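Pre-crRNA processing endonuclease (Streptococcus pyogenes serotype M1, PDB 3VZH) probably cleaves CRISPR precursor transcripts into crRNA as a Cas5d-type endoribonuclease of the subtype I-C adaptive immune system. Local coordinates at residues R31-V36 with Y88-L92; I45-Y50 with G133-L139; I168-F174 with Y190-M196. All coordinates share one frame; numbering follows the deposited sequence.

Interaction 1 of 3, residues R31-V36 with Y88-L92; sequences RSSYSV and YVSYL
R31 and S32 run alongside V89 and S90 in nearly the same direction, the end-to-end vectors of the two segments lying 12° apart. This is a single beta bridge, S32 with S90, made by an irregular loop segment on strand 88-93. That strand is the middle one of a small three-stranded antiparallel sheet with strands 17-18 and 70-74. Two bonds hold both the backbone N and the backbone O of S90. S90 N donates to R31 O at 3.0 Å, and S33 N donates to S90 O at 2.9 Å. R31 O also receives a CA-H...O contact from V89 CA at 3.2 Å, and the V89 CG1 methyl packs near the same oxygen.

On one side of the bridge S32 and S90 meet by their beta carbons, S32 CB to S90 CB at 4.0 Å. Further along, L92 reaches toward the loop. Its CG sits beside the backbone N and anti to the carbonyl carbon (chi1 -71°), and this directs the branch at the backbone of S33-S35. L92 CD1 lies 3.5 Å from Y34 O, and L92 CD2 meets S35 O at 3.7 Å. L92 is buried, so this is an apolar branch laid against polar backbone.

Y34 turns its side chain the other way, and its OH hydrogen-bonds F174 N. S33 points its side chain toward the strand. Its OG accepts from F20 N, which ties the loop to the chain just after strand 17-18. The same S33 OG donates onto a lone pair of Y34 O at 2.7 Å, with L92 CD1 3.7 Å from S33 OG.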
loop_
_atom_site.group_PDB
_atom_site.type_symbol
_atom_site.label_atom_id
_atom_site.label_comp_id
_atom_site.label_asym_id
_atom_site.label_seq_id
_atom_site.Cartn_x
_atom_site.Cartn_y
_atom_site.Cartn_z
ATOM N N ARG A 31 -9.692 -7.407 -17.246
ATOM C CA ARG A 31 -9.242 -6.614 -16.110
ATOM C C ARG A 31 -8.112 -5.717 -16.600
ATOM O O ARG A 31 -7.171 -6.180 -17.262
ATOM C CB ARG A 31 -8.656 -7.473 -14.982
ATOM C CG ARG A 31 -9.087 -8.925 -14.821
ATOM C CD ARG A 31 -8.017 -9.623 -13.973
ATOM N NE ARG A 31 -8.466 -10.844 -13.302
ATOM C CZ ARG A 31 -8.059 -11.237 -12.089
ATOM N NH1 ARG A 31 -7.203 -10.501 -11.383
ATOM N NH2 ARG A 31 -8.529 -12.367 -11.567
ATOM N N SER A 32 -8.178 -4.434 -16.293
ATOM C CA SER A 32 -7.052 -3.587 -16.614
ATOM C C SER A 32 -6.547 -3.020 -15.296
ATOM O O SER A 32 -7.295 -2.892 -14.354
ATOM C CB SER A 32 -7.451 -2.481 -17.599
ATOM O OG SER A 32 -8.443 -1.626 -17.053
ATOM N N SER A 33 -5.261 -2.747 -15.211
ATOM C CA SER A 33 -4.784 -2.139 -13.994
ATOM C C SER A 33 -5.106 -0.623 -13.946
ATOM O O SER A 33 -5.111 0.024 -14.968
ATOM C CB SER A 33 -3.260 -2.388 -13.908
ATOM O OG SER A 33 -2.813 -2.017 -12.660
ATOM N N TYR A 34 -5.340 -0.077 -12.746
ATOM C CA TYR A 34 -5.145 1.351 -12.487
ATOM C C TYR A 34 -3.733 1.630 -12.794
ATOM O O TYR A 34 -2.891 0.703 -12.823
ATOM C CB TYR A 34 -5.341 1.614 -10.984
ATOM C CG TYR A 34 -6.807 1.682 -10.547
ATOM C CD1 TYR A 34 -7.669 2.660 -11.088
ATOM C CD2 TYR A 34 -7.298 0.814 -9.557
ATOM C CE1 TYR A 34 -9.039 2.745 -10.683
ATOM C CE2 TYR A 34 -8.669 0.891 -9.142
ATOM C CZ TYR A 34 -9.505 1.869 -9.683
ATOM O OH TYR A 34 -10.825 1.983 -9.236
ATOM N N SER A 35 -3.428 2.913 -12.978
ATOM C CA SER A 35 -2.078 3.269 -13.320
ATOM C C SER A 35 -1.128 3.263 -12.151
ATOM O O SER A 35 0.083 3.386 -12.354
ATOM C CB SER A 35 -2.081 4.729 -13.878
ATOM O OG SER A 35 -2.944 4.848 -14.995
ATOM N N VAL A 36 -1.662 3.253 -10.931
ATOM C CA VAL A 36 -0.816 3.268 -9.745
ATOM C C VAL A 36 -1.511 2.361 -8.699
ATOM O O VAL A 36 -2.666 1.979 -8.864
ATOM C CB VAL A 36 -0.606 4.708 -9.180
ATOM C CG1 VAL A 36 0.045 5.636 -10.227
ATOM C CG2 VAL A 36 -1.930 5.293 -8.786
ATOM N N TYR A 88 -8.599 -10.123 -22.388
ATOM C CA TYR A 88 -7.355 -9.349 -22.288
ATOM C C TYR A 88 -7.171 -8.939 -20.848
ATOM O O TYR A 88 -8.154 -8.637 -20.144
ATOM C CB TYR A 88 -7.417 -8.072 -23.141
ATOM C CG TYR A 88 -7.629 -8.293 -24.616
ATOM C CD1 TYR A 88 -6.565 -8.691 -25.451
ATOM C CD2 TYR A 88 -8.906 -8.081 -25.197
ATOM C CE1 TYR A 88 -6.768 -8.896 -26.823
ATOM C CE2 TYR A 88 -9.118 -8.260 -26.555
ATOM C CZ TYR A 88 -8.057 -8.675 -27.371
ATOM O OH TYR A 88 -8.308 -8.847 -28.721
ATOM N N VAL A 89 -5.921 -8.865 -20.398
ATOM C CA VAL A 89 -5.652 -8.338 -19.101
ATOM C C VAL A 89 -4.557 -7.351 -19.376
ATOM O O VAL A 89 -3.608 -7.726 -20.087
ATOM C CB VAL A 89 -5.123 -9.425 -18.101
ATOM C CG1 VAL A 89 -4.799 -8.780 -16.752
ATOM C CG2 VAL A 89 -6.172 -10.540 -17.925
ATOM N N SER A 90 -4.687 -6.107 -18.873
ATOM C CA SER A 90 -3.618 -5.086 -19.075
ATOM C C SER A 90 -2.873 -4.869 -17.760
ATOM O O SER A 90 -3.467 -4.390 -16.763
ATOM C CB SER A 90 -4.191 -3.721 -19.645
ATOM O OG SER A 90 -3.124 -2.675 -19.704
ATOM N N TYR A 91 -1.586 -5.195 -17.743
ATOM C CA TYR A 91 -0.738 -5.041 -16.549
ATOM C C TYR A 91 0.143 -3.801 -16.570
ATOM O O TYR A 91 0.537 -3.386 -17.600
ATOM C CB TYR A 91 0.248 -6.247 -16.483
ATOM C CG TYR A 91 -0.429 -7.548 -16.207
ATOM C CD1 TYR A 91 -0.637 -7.972 -14.872
ATOM C CD2 TYR A 91 -0.835 -8.398 -17.274
ATOM C CE1 TYR A 91 -1.279 -9.188 -14.610
ATOM C CE2 TYR A 91 -1.496 -9.629 -17.011
ATOM C CZ TYR A 91 -1.694 -10.022 -15.680
ATOM O OH TYR A 91 -2.319 -11.227 -15.370
ATOM N N LEU A 92 0.483 -3.261 -15.401
ATOM C CA LEU A 92 1.652 -2.369 -15.342
ATOM C C LEU A 92 2.869 -3.214 -15.483
ATOM O O LEU A 92 2.927 -4.370 -14.984
ATOM C CB LEU A 92 1.614 -1.683 -13.954
ATOM C CG LEU A 92 0.484 -0.652 -13.808
ATOM C CD1 LEU A 92 0.386 -0.285 -12.295
ATOM C CD2 LEU A 92 0.933 0.595 -14.639
#

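Interaction 2 of 3, residues I45-Y50 with G133-L139; sequences IVDAIY and GRRDVFL
A48 and I49, in the last turn of helix 39-49, offer their carbonyls to the irregular chain that follows helix 118-130. The contact is a helix C-terminal end held by a loop, beside the antiparallel sheet of this Cas5-family protein. R135 N donates to A48 O, and R134 N to I49 O, both at 2.9 Å. G133 CA lies only 3.8 Å from I49 CA, a close approach made by a residue without a side chain.

R134 folds back over this helix end. Its CG lies beside the backbone N (chi1 -72°), and CB, CG and CD all lie beside I49 O. The bend at chi3 (87°) then turns the guanidinium to Y50. The two side chains run side by side in the same direction. Y50 CD1 and CE1 lie over one face of the guanidinium, toward its rim, with Y50 CD1 3.6 Å from R134 NE. Ring and guanidinium planes are inclined by 59°, so the two groups do not stack flat. The Y50 OH hydrogen-bonds H121 ND1.

At the other end the contact is apolar. I45 crosses V137 at about a right angle, CG2 to CG1. Its chain is extended at chi2, which carries I45 CD1 to 3.7 Å from L139 CD2. I45 CG1 also touches F138 O at 3.4 Å. Between the two ends, A48 CB packs on V137 CG2 and D136 O.

R135 bends at chi2, and its guanidinium swings clear of the helix. A water closes the distance: it accepts from R135 NH1 and donates to D47 O at 2.7 Å, and weakly to A48 O.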
loop_
_atom_site.group_PDB
_atom_site.type_symbol
_atom_site.label_atom_id
_atom_site.label_comp_id
_atom_site.label_asym_id
_atom_site.label_seq_id
_atom_site.Cartn_x
_atom_site.Cartn_y
_atom_site.Cartn_z
ATOM N N ILE A 45 0.179 -5.411 0.898
ATOM C CA ILE A 45 1.604 -5.621 0.863
ATOM C C ILE A 45 2.249 -5.406 2.242
ATOM O O ILE A 45 3.035 -6.298 2.714
ATOM C CB ILE A 45 2.190 -4.653 -0.165
ATOM C CG1 ILE A 45 1.839 -5.176 -1.627
ATOM C CG2 ILE A 45 3.686 -4.568 -0.014
ATOM C CD1 ILE A 45 2.053 -4.072 -2.709
ATOM N N VAL A 46 1.867 -4.331 2.930
ATOM C CA VAL A 46 2.429 -4.138 4.275
ATOM C C VAL A 46 1.951 -5.220 5.232
ATOM O O VAL A 46 2.705 -5.719 6.018
ATOM C CB VAL A 46 2.253 -2.674 4.817
ATOM C CG1 VAL A 46 2.892 -1.697 3.817
ATOM C CG2 VAL A 46 0.770 -2.355 5.142
ATOM N N ASP A 47 0.698 -5.643 5.174
ATOM C CA ASP A 47 0.357 -6.742 6.028
ATOM C C ASP A 47 1.040 -8.072 5.691
ATOM O O ASP A 47 1.140 -8.945 6.562
ATOM C CB ASP A 47 -1.164 -7.015 5.889
ATOM C CG ASP A 47 -2.043 -5.911 6.453
ATOM O OD1 ASP A 47 -1.569 -5.034 7.199
ATOM O OD2 ASP A 47 -3.294 -6.022 6.210
ATOM N N ALA A 48 1.446 -8.282 4.429
ATOM C CA ALA A 48 2.212 -9.481 4.107
ATOM C C ALA A 48 3.614 -9.347 4.705
ATOM O O ALA A 48 4.285 -10.362 4.940
ATOM C CB ALA A 48 2.319 -9.641 2.583
ATOM N N ILE A 49 4.083 -8.133 4.882
ATOM C CA ILE A 49 5.396 -8.019 5.545
ATOM C C ILE A 49 5.342 -8.487 7.010
ATOM O O ILE A 49 6.136 -9.367 7.438
ATOM C CB ILE A 49 5.885 -6.586 5.439
ATOM C CG1 ILE A 49 6.026 -6.268 3.936
ATOM C CG2 ILE A 49 7.167 -6.346 6.264
ATOM C CD1 ILE A 49 6.611 -4.867 3.689
ATOM N N TYR A 50 4.403 -7.923 7.758
ATOM C CA TYR A 50 4.174 -8.345 9.148
ATOM C C TYR A 50 2.761 -7.946 9.556
ATOM O O TYR A 50 2.374 -6.760 9.420
ATOM C CB TYR A 50 5.207 -7.671 10.054
ATOM C CG TYR A 50 5.077 -7.950 11.542
ATOM C CD1 TYR A 50 4.722 -9.234 12.029
ATOM C CD2 TYR A 50 5.356 -6.947 12.447
ATOM C CE1 TYR A 50 4.633 -9.457 13.413
ATOM C CE2 TYR A 50 5.233 -7.158 13.817
ATOM C CZ TYR A 50 4.893 -8.426 14.275
ATOM O OH TYR A 50 4.813 -8.657 15.659
ATOM N N GLY A 133 9.862 -9.573 4.098
ATOM C CA GLY A 133 8.480 -9.904 4.507
ATOM C C GLY A 133 8.324 -11.330 5.005
ATOM O O GLY A 133 8.990 -12.283 4.560
ATOM N N ARG A 134 7.481 -11.459 6.032
ATOM C CA ARG A 134 7.182 -12.779 6.590
ATOM C C ARG A 134 6.332 -13.610 5.657
ATOM O O ARG A 134 6.403 -14.828 5.745
ATOM C CB ARG A 134 6.523 -12.665 7.941
ATOM C CG ARG A 134 7.532 -12.218 8.954
ATOM C CD ARG A 134 6.799 -11.497 10.045
ATOM N NE ARG A 134 6.277 -12.345 11.108
ATOM C CZ ARG A 134 6.917 -12.658 12.240
ATOM N NH1 ARG A 134 6.285 -13.362 13.127
ATOM N NH2 ARG A 134 8.189 -12.336 12.454
ATOM N N ARG A 135 5.486 -13.011 4.823
ATOM C CA ARG A 135 4.738 -13.778 3.832
ATOM C C ARG A 135 5.086 -13.315 2.438
ATOM O O ARG A 135 5.799 -12.306 2.277
ATOM C CB ARG A 135 3.249 -13.558 4.071
ATOM C CG ARG A 135 2.829 -13.997 5.476
ATOM C CD ARG A 135 1.437 -14.574 5.266
ATOM N NE ARG A 135 1.028 -15.473 6.345
ATOM C CZ ARG A 135 0.602 -15.079 7.542
ATOM N NH1 ARG A 135 0.612 -13.794 7.936
ATOM N NH2 ARG A 135 0.252 -16.013 8.390
ATOM N N ASP A 136 4.589 -14.048 1.439
ATOM C CA ASP A 136 4.716 -13.695 0.021
ATOM C C ASP A 136 4.054 -12.346 -0.280
ATOM O O ASP A 136 2.923 -12.026 0.142
ATOM C CB ASP A 136 3.987 -14.750 -0.826
ATOM C CG ASP A 136 4.745 -16.034 -0.918
ATOM O OD1 ASP A 136 4.077 -17.032 -1.243
ATOM O OD2 ASP A 136 5.997 -16.010 -0.734
ATOM N N VAL A 137 4.759 -11.557 -1.039
ATOM C CA VAL A 137 4.263 -10.258 -1.396
ATOM C C VAL A 137 3.842 -10.275 -2.885
ATOM O O VAL A 137 4.600 -10.736 -3.741
ATOM C CB VAL A 137 5.437 -9.277 -1.196
ATOM C CG1 VAL A 137 5.152 -7.993 -1.904
ATOM C CG2 VAL A 137 5.620 -9.023 0.303
ATOM N N PHE A 138 2.625 -9.795 -3.127
ATOM C CA PHE A 138 1.919 -9.828 -4.453
ATOM C C PHE A 138 1.558 -8.418 -4.819
ATOM O O PHE A 138 1.229 -7.605 -3.923
ATOM C CB PHE A 138 0.669 -10.752 -4.360
ATOM C CG PHE A 138 1.030 -12.187 -4.087
ATOM C CD1 PHE A 138 1.840 -12.913 -4.983
ATOM C CD2 PHE A 138 0.601 -12.827 -2.929
ATOM C CE1 PHE A 138 2.188 -14.252 -4.755
ATOM C CE2 PHE A 138 0.957 -14.165 -2.689
ATOM C CZ PHE A 138 1.748 -14.874 -3.595
ATOM N N LEU A 139 1.662 -8.077 -6.114
ATOM C CA LEU A 139 1.366 -6.701 -6.553
ATOM C C LEU A 139 -0.023 -6.639 -7.199
ATOM O O LEU A 139 -0.162 -6.676 -8.462
ATOM C CB LEU A 139 2.436 -6.215 -7.540
ATOM C CG LEU A 139 3.819 -6.295 -6.962
ATOM C CD1 LEU A 139 4.948 -5.765 -7.856
ATOM C CD2 LEU A 139 3.869 -5.569 -5.588
HETATM O O HOH W 1 2.324 -11.351 7.108
#

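Interaction 3 of 3, residues I168-F174 with Y190-M196; sequences IDLGIMF and YFTKTVM
F174 turns the edge of its ring to the face of F191 in a T-shaped stack. The planes stand at 69° and the centroids are 5.6 Å apart. F174 CG is anti to the backbone N (chi1 180°), which places the ring with its CD2 over the F191 face. F174 CB lies 3.7 Å from F191 CE1. The F191 ring also lies against the backbone at F174 N. I172 meets F191 at about a right angle, its CG2 methyl 3.6 Å from F191 CB.

These side chains sit on an antiparallel pairing of strand 188-197 with strands 167-171 and 173-178. A beta bulge between D169 and I172 shifts the register by one residue, and the chain turns a corner at I172. At the bulge L170 N donates to T194 O, while T194 N donates to G171 O. D169 OD2 accepts from G171 N at 2.7 Å in an Asx turn.

The D169 carboxylate touches the aliphatic chain of K193, OD1 to CD at 3.3 Å. D169 OD1 and K193 NZ stay 4.7 Å apart, without a salt bridge. M173 crosses T194 at about a right angle, its SD against the CB and CG2 of T194. On the face shared with I168 and M173, M196 bends at chi3 (63°) and brings CE to 3.6 Å from I168 CG2.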
loop_
_atom_site.group_PDB
_atom_site.type_symbol
_atom_site.label_atom_id
_atom_site.label_comp_id
_atom_site.label_asym_id
_atom_site.label_seq_id
_atom_site.Cartn_x
_atom_site.Cartn_y
_atom_site.Cartn_z
ATOM N N ILE A 168 -0.234 14.703 -11.772
ATOM C CA ILE A 168 -1.356 14.122 -12.532
ATOM C C ILE A 168 -2.494 13.644 -11.657
ATOM O O ILE A 168 -2.307 12.841 -10.780
ATOM C CB ILE A 168 -0.921 13.006 -13.532
ATOM C CG1 ILE A 168 -2.120 12.366 -14.293
ATOM C CG2 ILE A 168 -0.242 11.886 -12.853
ATOM C CD1 ILE A 168 -1.670 11.716 -15.600
ATOM N N ASP A 169 -3.696 14.139 -11.987
ATOM C CA ASP A 169 -4.922 13.665 -11.377
ATOM C C ASP A 169 -5.348 12.398 -12.070
ATOM O O ASP A 169 -5.714 12.378 -13.271
ATOM C CB ASP A 169 -5.962 14.803 -11.508
ATOM C CG ASP A 169 -7.265 14.532 -10.715
ATOM O OD1 ASP A 169 -7.931 15.508 -10.355
ATOM O OD2 ASP A 169 -7.595 13.373 -10.471
ATOM N N LEU A 170 -5.320 11.294 -11.322
ATOM C CA LEU A 170 -5.702 10.006 -11.827
ATOM C C LEU A 170 -7.222 9.802 -11.708
ATOM O O LEU A 170 -7.703 8.793 -12.134
ATOM C CB LEU A 170 -4.871 8.894 -11.117
ATOM C CG LEU A 170 -3.343 9.045 -11.400
ATOM C CD1 LEU A 170 -2.528 8.184 -10.479
ATOM C CD2 LEU A 170 -2.991 8.734 -12.803
ATOM N N GLY A 171 -7.983 10.801 -11.210
ATOM C CA GLY A 171 -9.488 10.650 -11.192
ATOM C C GLY A 171 -9.884 9.802 -10.033
ATOM O O GLY A 171 -9.088 9.534 -9.140
ATOM N N ILE A 172 -11.098 9.262 -10.075
ATOM C CA ILE A 172 -11.582 8.551 -8.926
ATOM C C ILE A 172 -11.043 7.123 -8.902
ATOM O O ILE A 172 -11.153 6.386 -9.885
ATOM C CB ILE A 172 -13.124 8.443 -9.002
ATOM C CG1 ILE A 172 -13.748 9.830 -9.146
ATOM C CG2 ILE A 172 -13.646 7.850 -7.704
ATOM C CD1 ILE A 172 -13.486 10.768 -7.970
ATOM N N MET A 173 -10.447 6.715 -7.794
ATOM C CA MET A 173 -9.870 5.363 -7.646
ATOM C C MET A 173 -10.495 4.697 -6.451
ATOM O O MET A 173 -10.745 5.354 -5.408
ATOM C CB MET A 173 -8.345 5.483 -7.382
ATOM C CG MET A 173 -7.609 5.765 -8.685
ATOM S SD MET A 173 -5.785 5.683 -8.526
ATOM C CE MET A 173 -5.763 3.906 -8.236
ATOM N N PHE A 174 -10.735 3.400 -6.550
ATOM C CA PHE A 174 -10.968 2.590 -5.352
ATOM C C PHE A 174 -9.909 2.899 -4.285
ATOM O O PHE A 174 -8.702 2.996 -4.581
ATOM C CB PHE A 174 -10.979 1.116 -5.722
ATOM C CG PHE A 174 -11.200 0.205 -4.567
ATOM C CD1 PHE A 174 -10.168 -0.616 -4.133
ATOM C CD2 PHE A 174 -12.420 0.160 -3.899
ATOM C CE1 PHE A 174 -10.347 -1.468 -3.029
ATOM C CE2 PHE A 174 -12.623 -0.710 -2.813
ATOM C CZ PHE A 174 -11.570 -1.530 -2.377
ATOM N N TYR A 190 -14.987 2.611 -0.501
ATOM C CA TYR A 190 -14.598 3.999 -0.492
ATOM C C TYR A 190 -13.815 4.255 -1.761
ATOM O O TYR A 190 -12.900 3.472 -2.129
ATOM C CB TYR A 190 -13.716 4.352 0.719
ATOM C CG TYR A 190 -14.427 4.261 2.045
ATOM C CD1 TYR A 190 -14.916 5.409 2.678
ATOM C CD2 TYR A 190 -14.638 3.011 2.663
ATOM C CE1 TYR A 190 -15.565 5.334 3.893
ATOM C CE2 TYR A 190 -15.301 2.922 3.885
ATOM C CZ TYR A 190 -15.769 4.074 4.490
ATOM O OH TYR A 190 -16.436 3.989 5.691
ATOM N N PHE A 191 -14.165 5.374 -2.406
ATOM C CA PHE A 191 -13.486 5.833 -3.647
ATOM C C PHE A 191 -13.098 7.275 -3.436
ATOM O O PHE A 191 -13.833 8.003 -2.723
ATOM C CB PHE A 191 -14.400 5.736 -4.874
ATOM C CG PHE A 191 -14.694 4.329 -5.279
ATOM C CD1 PHE A 191 -14.040 3.756 -6.383
ATOM C CD2 PHE A 191 -15.646 3.581 -4.592
ATOM C CE1 PHE A 191 -14.317 2.443 -6.774
ATOM C CE2 PHE A 191 -15.922 2.283 -4.995
ATOM C CZ PHE A 191 -15.242 1.705 -6.063
ATOM N N THR A 192 -12.016 7.717 -4.090
ATOM C CA THR A 192 -11.658 9.108 -3.961
ATOM C C THR A 192 -10.737 9.546 -5.084
ATOM O O THR A 192 -10.121 8.680 -5.695
ATOM C CB THR A 192 -11.095 9.450 -2.539
ATOM O OG1 THR A 192 -11.400 10.840 -2.226
ATOM C CG2 THR A 192 -9.528 9.127 -2.378
ATOM N N LYS A 193 -10.768 10.861 -5.360
ATOM C CA LYS A 193 -9.916 11.565 -6.334
ATOM C C LYS A 193 -8.505 11.389 -5.853
ATOM O O LYS A 193 -8.181 11.678 -4.701
ATOM C CB LYS A 193 -10.270 13.075 -6.540
ATOM C CG LYS A 193 -9.134 13.916 -7.250
ATOM C CD LYS A 193 -9.492 15.393 -7.402
ATOM C CE LYS A 193 -11.038 15.448 -7.242
ATOM N NZ LYS A 193 -11.840 16.509 -7.894
ATOM N N THR A 194 -7.659 10.877 -6.739
ATOM C CA THR A 194 -6.313 10.468 -6.353
ATOM C C THR A 194 -5.321 11.275 -7.225
ATOM O O THR A 194 -5.355 11.153 -8.441
ATOM C CB THR A 194 -6.181 8.905 -6.494
ATOM O OG1 THR A 194 -7.145 8.221 -5.615
ATOM C CG2 THR A 194 -4.698 8.443 -6.206
ATOM N N VAL A 195 -4.468 12.125 -6.658
ATOM C CA VAL A 195 -3.584 12.964 -7.435
ATOM C C VAL A 195 -2.170 12.579 -7.078
ATOM O O VAL A 195 -1.829 12.465 -5.924
ATOM C CB VAL A 195 -3.783 14.465 -7.102
ATOM C CG1 VAL A 195 -2.900 15.355 -7.952
ATOM C CG2 VAL A 195 -5.254 14.830 -7.343
ATOM N N MET A 196 -1.371 12.293 -8.097
ATOM C CA MET A 196 0.050 11.980 -7.933
ATOM C C MET A 196 0.886 13.248 -8.167
ATOM O O MET A 196 0.886 13.787 -9.292
ATOM C CB MET A 196 0.414 10.850 -8.925
ATOM C CG MET A 196 1.830 10.304 -8.689
ATOM S SD MET A 196 2.321 8.984 -9.801
ATOM C CE MET A 196 2.288 9.775 -11.445
#

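Overall arrangement
Interactions 1 and 2 interleave along the chain, their segments alternating, and interaction 3 follows both. The segment 31-36 leads into helix 39-49, whose end interaction 2 holds, yet the two centres lie 21 Å apart without touching. Interactions 1 and 3 do touch, with centres 16 Å apart. Y34 and V36 bring the loop onto the strands of 168-174, where they pack on M173 and L170. Interactions 2 and 3 lie on opposite sides of the chain's centre, their own centres 24 Å apart. The loop 31-36 thus ties the small sheet of strand 88-93 to the bulged pairing in the larger antiparallel sheet, while interaction 2 closes the far end of helix 39-49.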